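Local coordinates for serine protease inhibitor 4, isoform B (PDB 4P0F), which probably inhibits serine and cysteine endopeptidases as a serpin, its reactive-centre loop lying cleaved and inserted into the main beta sheet in this form, at residues L311-I316 against T335-R340. Residues are numbered along the deposited sequence; the frame is centred on the assembly and turned at random.
Sequences LKVSAI and TGMAVR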
loop_
_atom_site.group_PDB
_atom_site.type_symbol
_atom_site.label_atom_id
_atom_site.label_comp_id
_atom_site.label_asym_id
_atom_site.label_seq_id
_atom_site.Cartn_x
_atom_site.Cartn_y
_atom_site.Cartn_z
ATOM N N LEU A 311 -22.769 -14.277 1.968
ATOM C CA LEU A 311 -21.940 -13.201 2.511
ATOM C C LEU A 311 -21.641 -12.155 1.452
ATOM O O LEU A 311 -21.690 -12.444 0.256
ATOM C CB LEU A 311 -20.608 -13.746 3.046
ATOM C CG LEU A 311 -20.667 -14.923 4.029
ATOM C CD1 LEU A 311 -19.253 -15.382 4.371
ATOM C CD2 LEU A 311 -21.427 -14.545 5.281
ATOM N N LYS A 312 -21.313 -10.945 1.900
ATOM C CA LYS A 312 -20.789 -9.912 1.014
ATOM C C LYS A 312 -19.822 -8.997 1.771
ATOM O O LYS A 312 -19.771 -8.993 2.992
ATOM C CB LYS A 312 -21.923 -9.092 0.397
ATOM C CG LYS A 312 -22.636 -8.184 1.365
ATOM C CD LYS A 312 -23.791 -7.469 0.688
ATOM C CE LYS A 312 -24.526 -6.566 1.662
ATOM N NZ LYS A 312 -25.626 -5.825 0.979
ATOM N N VAL A 313 -19.042 -8.224 1.030
ATOM C CA VAL A 313 -18.114 -7.279 1.639
ATOM C C VAL A 313 -18.829 -5.969 1.956
ATOM O O VAL A 313 -19.462 -5.382 1.078
ATOM C CB VAL A 313 -16.912 -7.023 0.702
ATOM C CG1 VAL A 313 -16.009 -5.939 1.253
ATOM C CG2 VAL A 313 -16.133 -8.310 0.488
ATOM N N SER A 314 -18.732 -5.516 3.205
ATOM C CA SER A 314 -19.368 -4.264 3.623
ATOM C C SER A 314 -18.411 -3.078 3.665
ATOM O O SER A 314 -18.850 -1.932 3.636
ATOM C CB SER A 314 -20.001 -4.426 5.004
ATOM O OG SER A 314 -19.070 -5.002 5.901
ATOM N N ALA A 315 -17.114 -3.349 3.787
ATOM C CA ALA A 315 -16.131 -2.271 3.794
ATOM C C ALA A 315 -14.737 -2.776 3.481
ATOM O O ALA A 315 -14.371 -3.891 3.847
ATOM C CB ALA A 315 -16.135 -1.564 5.142
ATOM N N ILE A 316 -13.955 -1.941 2.791
ATOM C CA ILE A 316 -12.525 -2.161 2.645
ATOM C C ILE A 316 -11.856 -0.869 3.072
ATOM O O ILE A 316 -12.051 0.153 2.429
ATOM C CB ILE A 316 -12.090 -2.498 1.199
ATOM C CG1 ILE A 316 -12.909 -3.656 0.632
ATOM C CG2 ILE A 316 -10.592 -2.806 1.170
ATOM C CD1 ILE A 316 -12.553 -4.021 -0.816
ATOM N N THR A 335 -4.749 -2.833 5.746
ATOM C CA THR A 335 -5.984 -2.965 4.995
ATOM C C THR A 335 -6.907 -3.934 5.734
ATOM O O THR A 335 -6.487 -5.028 6.097
ATOM C CB THR A 335 -5.740 -3.488 3.567
ATOM O OG1 THR A 335 -4.724 -2.713 2.917
ATOM C CG2 THR A 335 -7.020 -3.423 2.746
ATOM N N GLY A 336 -8.138 -3.496 5.985
ATOM C CA GLY A 336 -9.135 -4.327 6.637
ATOM C C GLY A 336 -10.348 -4.476 5.741
ATOM O O GLY A 336 -10.897 -3.486 5.264
ATOM N N MET A 337 -10.761 -5.725 5.528
ATOM C CA MET A 337 -11.949 -6.032 4.732
ATOM C C MET A 337 -12.996 -6.662 5.617
ATOM O O MET A 337 -12.766 -7.742 6.151
ATOM C CB MET A 337 -11.627 -6.991 3.594
ATOM C CG MET A 337 -10.807 -6.397 2.449
ATOM S SD MET A 337 -10.663 -7.508 1.022
ATOM C CE MET A 337 -12.292 -8.271 1.085
ATOM N N ALA A 338 -14.132 -5.995 5.770
ATOM C CA ALA A 338 -15.228 -6.526 6.584
ATOM C C ALA A 338 -16.182 -7.314 5.712
ATOM O O ALA A 338 -16.637 -6.811 4.697
ATOM C CB ALA A 338 -15.955 -5.405 7.287
ATOM N N VAL A 339 -16.492 -8.540 6.136
ATOM C CA VAL A 339 -17.400 -9.432 5.415
ATOM C C VAL A 339 -18.584 -9.716 6.321
ATOM O O VAL A 339 -18.399 -10.083 7.481
ATOM C CB VAL A 339 -16.704 -10.741 5.010
ATOM C CG1 VAL A 339 -17.671 -11.693 4.312
ATOM C CG2 VAL A 339 -15.511 -10.451 4.099
ATOM N N ARG A 340 -19.788 -9.509 5.796
ATOM C CA ARG A 340 -21.017 -9.646 6.572
ATOM C C ARG A 340 -21.976 -10.621 5.918
ATOM O O ARG A 340 -21.885 -10.891 4.734
ATOM C CB ARG A 340 -21.705 -8.288 6.722
ATOM C CG ARG A 340 -22.006 -7.624 5.384
ATOM C CD ARG A 340 -23.068 -6.557 5.493
ATOM N NE ARG A 340 -24.354 -7.155 5.831
ATOM C CZ ARG A 340 -25.410 -6.480 6.264
ATOM N NH1 ARG A 340 -25.351 -5.165 6.420
ATOM N NH2 ARG A 340 -26.527 -7.134 6.552
#
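The serpin hallmark of a cleaved reactive-centre loop inserted as a new strand of the central beta sheet brings Thr335-Arg340 antiparallel against Leu311-Ile316; strand 161-174 borders the inserted strand on its other edge. Lys312 and Arg340 exchange two backbone bonds, each 2.9 Å between the N of one and the O of the other. Beyond Val313 the register slips by one residue at a beta bulge. Ser314 turns there with psi -22°, and its N reaches Ala338 O at 2.9 Å, while Ala338 N returns to Ala315 O; the buried Ala315 N is left without a partner.

On one face, Met337 lies alongside Ile316, its CG 3.8 Å from Ile316 CG2. A bend at chi3 (35°) then carries the Met337 CE across to Val313 CG2. Helix 38-49 packs on Met337 through Cys44 and Ala48, and the loop residue Phe295 touches both Val313 and Ile316. The opposite face carries Lys312 and Arg340, whose aliphatic stems run side by side in the same direction, CE of Lys312 4.1 Å from CD of Arg340. Their like charges are probably offset by separate salt bridges, Lys312 with Asp297 and Arg340 with Glu160. At the bulge, Ser314 CB packs 3.8 Å from Arg340 CD. Ser314 OG lies near Ala338 O at 3.3 Å, at most a weak bond, and 3.4 Å from Ala338 CB.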